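Outer membrane protein Omp121 (Bacteroides thetaiotaomicron, PDB 5FQ8) is a plugged beta-barrel receptor of the TonB-dependent family that binds calcium and magnesium and probably imports nutrients across the outer membrane. Local coordinates at residues 715-726 against 802-813. Numbering follows the deposited sequence.
Sequences DFSWELTWNFTK and YQMGVSTNLKYK
Trp718 meets Thr808 and Leu810, and Trp722 meets Val806 and Met804, where two neighbouring antiparallel strands of the TonB-dependent receptor barrel pair in regular register. Trp718 has CG anti to the backbone N (chi1 172°), and a chi2 of 28° turns the CD1/NE1 edge of the indole toward the neighbouring strand. Its NE1 donates to Thr808 OG1 at 2.9 Å, the oxygen lying in the ring plane at the indole edge, though the bond is bent (130° at the hydrogen). Leu810 runs alongside, its CD2 branch against Trp718 CD1. Four residues on, Trp722 takes up Val806 CG1 at its edge, beside CD1, while Met804 SD approaches the five-membered ring obliquely, 4.6 Å from its centroid, in a Met-aromatic contact. This aromatic and aliphatic face, which also carries Phe716, Phe724 and Tyr812, is consistent with the outward, lipid-facing side of the barrel. The other face bears Ser717, Glu719, Thr721, Asn723 and Thr725, and there Thr725 OG1 bonds to Gly70 N of the plug domain. Beyond the paired strands, Lys813 NZ forms a salt bridge with Asp715 OD2 at 2.7 Å, coming from above the carboxylate plane. On the polar face, one water links Ser717 OG to Asn809 O, donating to the carbonyl at 2.9 Å.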
ATOM      1  N   ASP B 715      46.455  42.794  23.605  1.00 40.93           N
ATOM      2  CA  ASP B 715      45.359  42.096  24.260  1.00 40.28           C
ATOM      3  C   ASP B 715      43.986  42.418  23.687  1.00 46.38           C
ATOM      4  O   ASP B 715      42.989  41.926  24.213  1.00 47.20           O
ATOM      5  CB  ASP B 715      45.357  42.417  25.757  1.00 40.79           C
ATOM      6  CG  ASP B 715      46.503  41.781  26.483  1.00 41.42           C
ATOM      7  OD1 ASP B 715      46.948  40.714  26.040  1.00 41.22           O
ATOM      8  OD2 ASP B 715      46.967  42.344  27.491  1.00 42.16           O
ATOM      9  N   PHE B 716      43.889  43.224  22.637  1.00 39.46           N
ATOM     10  CA  PHE B 716      42.574  43.628  22.159  1.00 38.81           C
ATOM     11  C   PHE B 716      42.609  43.889  20.668  1.00 38.58           C
ATOM     12  O   PHE B 716      43.474  44.622  20.180  1.00 39.18           O
ATOM     13  CB  PHE B 716      42.072  44.877  22.881  1.00 39.15           C
ATOM     14  CG  PHE B 716      40.759  45.369  22.368  1.00 38.56           C
ATOM     15  CD1 PHE B 716      39.595  44.706  22.680  1.00 38.22           C
ATOM     16  CD2 PHE B 716      40.686  46.482  21.566  1.00 38.75           C
ATOM     17  CE1 PHE B 716      38.377  45.151  22.206  1.00 37.34           C
ATOM     18  CE2 PHE B 716      39.477  46.931  21.090  1.00 38.25           C
ATOM     19  CZ  PHE B 716      38.321  46.266  21.410  1.00 37.54           C
ATOM     20  N   SER B 717      41.655  43.304  19.960  1.00 37.77           N
ATOM     21  CA  SER B 717      41.463  43.578  18.549  1.00 37.50           C
ATOM     22  C   SER B 717      39.977  43.759  18.271  1.00 40.70           C
ATOM     23  O   SER B 717      39.123  43.187  18.947  1.00 36.59           O
ATOM     24  CB  SER B 717      42.076  42.475  17.666  1.00 37.28           C
ATOM     25  OG  SER B 717      41.492  41.205  17.885  1.00 39.63           O
ATOM     26  N   TRP B 718      39.686  44.603  17.293  1.00 43.12           N
ATOM     27  CA  TRP B 718      38.330  44.886  16.853  1.00 36.19           C
ATOM     28  C   TRP B 718      38.322  44.817  15.345  1.00 35.95           C
ATOM     29  O   TRP B 718      39.068  45.545  14.692  1.00 36.47           O
ATOM     30  CB  TRP B 718      37.859  46.259  17.314  1.00 36.56           C
ATOM     31  CG  TRP B 718      36.542  46.672  16.719  1.00 43.17           C
ATOM     32  CD1 TRP B 718      35.533  45.858  16.311  1.00 38.77           C
ATOM     33  CD2 TRP B 718      36.099  48.012  16.457  1.00 43.61           C
ATOM     34  NE1 TRP B 718      34.490  46.597  15.824  1.00 36.49           N
ATOM     35  CE2 TRP B 718      34.814  47.923  15.900  1.00 36.63           C
ATOM     36  CE3 TRP B 718      36.662  49.271  16.645  1.00 60.38           C
ATOM     37  CZ2 TRP B 718      34.087  49.039  15.529  1.00 35.81           C
ATOM     38  CZ3 TRP B 718      35.939  50.375  16.278  1.00 37.23           C
ATOM     39  CH2 TRP B 718      34.664  50.253  15.723  1.00 36.57           C
ATOM     40  N   GLU B 719      37.503  43.935  14.795  1.00 42.46           N
ATOM     41  CA  GLU B 719      37.380  43.813  13.356  1.00 45.75           C
ATOM     42  C   GLU B 719      35.967  44.175  12.934  1.00 38.62           C
ATOM     43  O   GLU B 719      35.006  44.016  13.691  1.00 36.21           O
ATOM     44  CB  GLU B 719      37.736  42.406  12.886  1.00 49.05           C
ATOM     45  CG  GLU B 719      39.106  41.929  13.324  1.00 49.33           C
ATOM     46  CD  GLU B 719      39.604  40.732  12.537  1.00 54.22           C
ATOM     47  OE1 GLU B 719      38.877  40.258  11.632  1.00 56.68           O
ATOM     48  OE2 GLU B 719      40.733  40.272  12.826  1.00 55.85           O
ATOM     49  N   LEU B 720      35.857  44.693  11.725  1.00 36.70           N
ATOM     50  CA  LEU B 720      34.577  44.967  11.105  1.00 33.96           C
ATOM     51  C   LEU B 720      34.561  44.322   9.736  1.00 33.63           C
ATOM     52  O   LEU B 720      35.561  44.332   9.014  1.00 34.01           O
ATOM     53  CB  LEU B 720      34.329  46.454  10.977  1.00 34.41           C
ATOM     54  CG  LEU B 720      33.999  47.174  12.268  1.00 34.66           C
ATOM     55  CD1 LEU B 720      34.233  48.634  12.069  1.00 35.33           C
ATOM     56  CD2 LEU B 720      32.565  46.917  12.619  1.00 34.04           C
ATOM     57  N   THR B 721      33.429  43.758   9.380  1.00 36.15           N
ATOM     58  CA  THR B 721      33.287  43.195   8.056  1.00 33.21           C
ATOM     59  C   THR B 721      31.946  43.613   7.487  1.00 36.86           C
ATOM     60  O   THR B 721      30.945  43.657   8.203  1.00 36.80           O
ATOM     61  CB  THR B 721      33.443  41.682   8.100  1.00 32.21           C
ATOM     62  OG1 THR B 721      34.795  41.375   8.451  1.00 32.66           O
ATOM     63  CG2 THR B 721      33.124  41.079   6.761  1.00 31.86           C
ATOM     64  N   TRP B 722      31.954  43.962   6.204  1.00 32.38           N
ATOM     65  CA  TRP B 722      30.759  44.378   5.488  1.00 32.10           C
ATOM     66  C   TRP B 722      30.803  43.735   4.116  1.00 31.90           C
ATOM     67  O   TRP B 722      31.798  43.877   3.405  1.00 32.33           O
ATOM     68  CB  TRP B 722      30.702  45.896   5.382  1.00 32.65           C
ATOM     69  CG  TRP B 722      29.509  46.448   4.709  1.00 32.45           C
ATOM     70  CD1 TRP B 722      28.298  46.670   5.262  1.00 35.50           C
ATOM     71  CD2 TRP B 722      29.425  46.904   3.358  1.00 32.64           C
ATOM     72  NE1 TRP B 722      27.449  47.219   4.342  1.00 37.77           N
ATOM     73  CE2 TRP B 722      28.122  47.375   3.159  1.00 37.41           C
ATOM     74  CE3 TRP B 722      30.324  46.952   2.295  1.00 33.02           C
ATOM     75  CZ2 TRP B 722      27.692  47.888   1.936  1.00 36.31           C
ATOM     76  CZ3 TRP B 722      29.899  47.458   1.086  1.00 33.66           C
ATOM     77  CH2 TRP B 722      28.597  47.921   0.916  1.00 36.56           C
ATOM     78  N   ASN B 723      29.747  43.016   3.756  1.00 31.28           N
ATOM     79  CA  ASN B 723      29.669  42.372   2.451  1.00 31.08           C
ATOM     80  C   ASN B 723      28.372  42.767   1.755  1.00 30.81           C
ATOM     81  O   ASN B 723      27.336  42.917   2.404  1.00 30.50           O
ATOM     82  CB  ASN B 723      29.787  40.850   2.596  1.00 36.02           C
ATOM     83  CG  ASN B 723      28.707  40.259   3.466  1.00 36.62           C
ATOM     84  OD1 ASN B 723      27.725  39.745   2.960  1.00 44.57           O
ATOM     85  ND2 ASN B 723      28.881  40.326   4.777  1.00 36.62           N
ATOM     86  N   PHE B 724      28.430  42.943   0.437  1.00 33.38           N
ATOM     87  CA  PHE B 724      27.294  43.483  -0.307  1.00 51.84           C
ATOM     88  C   PHE B 724      27.089  42.725  -1.609  1.00 37.38           C
ATOM     89  O   PHE B 724      28.026  42.564  -2.392  1.00 34.42           O
ATOM     90  CB  PHE B 724      27.506  44.976  -0.583  1.00 63.07           C
ATOM     91  CG  PHE B 724      26.418  45.620  -1.393  1.00 37.80           C
ATOM     92  CD1 PHE B 724      25.312  46.156  -0.777  1.00 31.32           C
ATOM     93  CD2 PHE B 724      26.534  45.725  -2.765  1.00 33.60           C
ATOM     94  CE1 PHE B 724      24.324  46.749  -1.516  1.00 31.35           C
ATOM     95  CE2 PHE B 724      25.558  46.318  -3.506  1.00 31.87           C
ATOM     96  CZ  PHE B 724      24.449  46.833  -2.883  1.00 32.25           C
ATOM     97  N   THR B 725      25.856  42.277  -1.835  1.00 30.14           N
ATOM     98  CA  THR B 725      25.464  41.558  -3.042  1.00 29.92           C
ATOM     99  C   THR B 725      24.260  42.238  -3.670  1.00 29.89           C
ATOM    100  O   THR B 725      23.273  42.515  -2.986  1.00 29.63           O
ATOM    101  CB  THR B 725      25.103  40.092  -2.744  1.00 29.30           C
ATOM    102  OG1 THR B 725      26.189  39.412  -2.106  1.00 29.33           O
ATOM    103  CG2 THR B 725      24.759  39.367  -4.021  1.00 29.13           C
ATOM    104  N   LYS B 726      24.327  42.489  -4.972  1.00 30.18           N
ATOM    105  CA  LYS B 726      23.169  42.955  -5.731  1.00 30.77           C
ATOM    106  C   LYS B 726      23.132  42.177  -7.033  1.00 30.94           C
ATOM    107  O   LYS B 726      24.044  42.303  -7.849  1.00 30.52           O
ATOM    108  CB  LYS B 726      23.234  44.457  -5.993  1.00 30.76           C
ATOM    109  CG  LYS B 726      21.935  45.073  -6.467  1.00 30.75           C
ATOM    110  CD  LYS B 726      22.035  46.574  -6.586  1.00 31.39           C
ATOM    111  CE  LYS B 726      20.786  47.168  -7.175  1.00 31.44           C
ATOM    112  NZ  LYS B 726      20.675  48.622  -6.925  1.00 31.99           N
ATOM    113  N   TYR B 802      18.541  43.782  -3.037  1.00 29.52           N
ATOM    114  CA  TYR B 802      19.933  43.680  -2.625  1.00 29.20           C
ATOM    115  C   TYR B 802      19.998  42.896  -1.328  1.00 28.79           C
ATOM    116  O   TYR B 802      19.002  42.756  -0.617  1.00 28.46           O
ATOM    117  CB  TYR B 802      20.576  45.055  -2.466  1.00 29.84           C
ATOM    118  CG  TYR B 802      20.024  45.928  -1.359  1.00 29.93           C
ATOM    119  CD1 TYR B 802      20.527  45.856  -0.065  1.00 32.90           C
ATOM    120  CD2 TYR B 802      19.041  46.865  -1.619  1.00 30.12           C
ATOM    121  CE1 TYR B 802      20.045  46.675   0.941  1.00 30.04           C
ATOM    122  CE2 TYR B 802      18.554  47.686  -0.626  1.00 30.26           C
ATOM    123  CZ  TYR B 802      19.060  47.595   0.652  1.00 30.22           C
ATOM    124  OH  TYR B 802      18.565  48.419   1.640  1.00 30.40           O
ATOM    125  N   GLN B 803      21.185  42.380  -1.035  1.00 28.86           N
ATOM    126  CA  GLN B 803      21.433  41.652   0.200  1.00 28.57           C
ATOM    127  C   GLN B 803      22.753  42.125   0.781  1.00 29.01           C
ATOM    128  O   GLN B 803      23.682  42.450   0.043  1.00 30.31           O
ATOM    129  CB  GLN B 803      21.500  40.126  -0.016  1.00 28.10           C
ATOM    130  CG  GLN B 803      20.525  39.559  -1.045  1.00 44.71           C
ATOM    131  CD  GLN B 803      20.914  38.183  -1.540  1.00 40.43           C
ATOM    132  OE1 GLN B 803      21.013  37.244  -0.763  1.00 38.73           O
ATOM    133  NE2 GLN B 803      21.142  38.062  -2.838  1.00 38.59           N
ATOM    134  N   MET B 804      22.846  42.136   2.104  1.00 28.97           N
ATOM    135  CA  MET B 804      24.135  42.474   2.684  1.00 29.40           C
ATOM    136  C   MET B 804      24.183  42.029   4.136  1.00 29.22           C
ATOM    137  O   MET B 804      23.155  41.710   4.741  1.00 28.83           O
ATOM    138  CB  MET B 804      24.420  43.967   2.575  1.00 30.01           C
ATOM    139  CG  MET B 804      23.642  44.820   3.523  1.00 30.07           C
ATOM    140  SD  MET B 804      24.034  46.537   3.259  1.00 30.85           S
ATOM    141  CE  MET B 804      23.257  47.248   4.691  1.00 30.88           C
ATOM    142  N   GLY B 805      25.399  42.012   4.674  1.00 29.54           N
ATOM    143  CA  GLY B 805      25.635  41.640   6.058  1.00 29.49           C
ATOM    144  C   GLY B 805      26.786  42.422   6.645  1.00 30.10           C
ATOM    145  O   GLY B 805      27.721  42.803   5.939  1.00 30.51           O
ATOM    146  N   VAL B 806      26.706  42.675   7.949  1.00 30.19           N
ATOM    147  CA  VAL B 806      27.726  43.423   8.674  1.00 30.80           C
ATOM    148  C   VAL B 806      28.111  42.649   9.927  1.00 30.72           C
ATOM    149  O   VAL B 806      27.250  42.251  10.716  1.00 30.37           O
ATOM    150  CB  VAL B 806      27.270  44.855   9.029  1.00 31.18           C
ATOM    151  CG1 VAL B 806      26.726  45.522   7.824  1.00 31.21           C
ATOM    152  CG2 VAL B 806      26.234  44.875  10.119  1.00 30.93           C
ATOM    153  N   SER B 807      29.402  42.423  10.100  1.00 31.08           N
ATOM    154  CA  SER B 807      29.896  41.638  11.213  1.00 31.07           C
ATOM    155  C   SER B 807      30.895  42.455  12.005  1.00 31.76           C
ATOM    156  O   SER B 807      31.543  43.344  11.469  1.00 32.25           O
ATOM    157  CB  SER B 807      30.548  40.357  10.739  1.00 30.86           C
ATOM    158  OG  SER B 807      29.564  39.409  10.399  1.00 70.87           O
ATOM    159  N   THR B 808      31.011  42.138  13.280  1.00 31.83           N
ATOM    160  CA  THR B 808      32.093  42.654  14.096  1.00 37.39           C
ATOM    161  C   THR B 808      32.635  41.526  14.954  1.00 35.14           C
ATOM    162  O   THR B 808      31.902  40.610  15.316  1.00 43.08           O
ATOM    163  CB  THR B 808      31.626  43.820  14.959  1.00 32.81           C
ATOM    164  OG1 THR B 808      32.715  44.270  15.750  1.00 33.48           O
ATOM    165  CG2 THR B 808      30.507  43.401  15.866  1.00 32.40           C
ATOM    166  N   ASN B 809      33.926  41.578  15.262  1.00 32.99           N
ATOM    167  CA  ASN B 809      34.564  40.533  16.064  1.00 33.04           C
ATOM    168  C   ASN B 809      35.567  41.174  17.016  1.00 33.79           C
ATOM    169  O   ASN B 809      36.568  41.742  16.577  1.00 34.32           O
ATOM    170  CB  ASN B 809      35.243  39.487  15.177  1.00 62.56           C
ATOM    171  CG  ASN B 809      34.297  38.878  14.147  1.00 46.17           C
ATOM    172  OD1 ASN B 809      33.578  37.921  14.429  1.00 46.31           O
ATOM    173  ND2 ASN B 809      34.310  39.425  12.939  1.00 43.75           N
ATOM    174  N   LEU B 810      35.294  41.076  18.311  1.00 33.87           N
ATOM    175  CA  LEU B 810      36.180  41.557  19.358  1.00 34.58           C
ATOM    176  C   LEU B 810      36.935  40.401  19.990  1.00 34.68           C
ATOM    177  O   LEU B 810      36.376  39.327  20.216  1.00 34.18           O
ATOM    178  CB  LEU B 810      35.382  42.283  20.428  1.00 34.70           C
ATOM    179  CG  LEU B 810      34.408  43.255  19.795  1.00 34.49           C
ATOM    180  CD1 LEU B 810      33.458  43.758  20.823  1.00 34.50           C
ATOM    181  CD2 LEU B 810      35.188  44.387  19.229  1.00 35.08           C
ATOM    182  N   LYS B 811      38.212  40.625  20.272  1.00 35.37           N
ATOM    183  CA  LYS B 811      39.029  39.675  21.015  1.00 35.62           C
ATOM    184  C   LYS B 811      39.789  40.438  22.084  1.00 36.44           C
ATOM    185  O   LYS B 811      40.576  41.332  21.767  1.00 38.63           O
ATOM    186  CB  LYS B 811      39.997  38.922  20.095  1.00 35.66           C
ATOM    187  CG  LYS B 811      39.337  38.223  18.926  1.00 43.78           C
ATOM    188  CD  LYS B 811      40.227  37.146  18.331  1.00 43.00           C
ATOM    189  CE  LYS B 811      40.450  36.015  19.329  1.00 46.82           C
ATOM    190  NZ  LYS B 811      41.261  34.884  18.780  1.00 51.59           N
ATOM    191  N   TYR B 812      39.546  40.100  23.345  1.00 36.53           N
ATOM    192  CA  TYR B 812      40.293  40.663  24.465  1.00 37.34           C
ATOM    193  C   TYR B 812      40.890  39.523  25.283  1.00 37.52           C
ATOM    194  O   TYR B 812      40.201  38.905  26.095  1.00 37.26           O
ATOM    195  CB  TYR B 812      39.417  41.561  25.323  1.00 37.43           C
ATOM    196  CG  TYR B 812      40.104  42.023  26.581  1.00 38.26           C
ATOM    197  CD1 TYR B 812      41.162  42.910  26.528  1.00 39.02           C
ATOM    198  CD2 TYR B 812      39.700  41.559  27.824  1.00 38.31           C
ATOM    199  CE1 TYR B 812      41.800  43.329  27.675  1.00 39.82           C
ATOM    200  CE2 TYR B 812      40.328  41.969  28.976  1.00 39.10           C
ATOM    201  CZ  TYR B 812      41.378  42.854  28.897  1.00 57.69           C
ATOM    202  OH  TYR B 812      42.012  43.270  30.045  1.00 43.10           O
ATOM    203  N   LYS B 813      42.179  39.270  25.082  1.00 38.03           N
ATOM    204  CA  LYS B 813      42.882  38.198  25.776  1.00 42.27           C
ATOM    205  C   LYS B 813      42.248  36.862  25.438  1.00 37.54           C
ATOM    206  O   LYS B 813      42.468  36.324  24.350  1.00 37.22           O
ATOM    207  CB  LYS B 813      42.881  38.410  27.294  1.00 38.80           C
ATOM    208  CG  LYS B 813      43.910  39.378  27.808  1.00 39.75           C
ATOM    209  CD  LYS B 813      43.537  39.869  29.197  1.00 40.14           C
ATOM    210  CE  LYS B 813      44.751  40.342  30.007  1.00 41.18           C
ATOM    211  NZ  LYS B 813      45.361  41.586  29.481  1.00 41.69           N
TER
HETATM  212  O   HOH W   1      39.259  40.758  16.342  1.00 18.78           O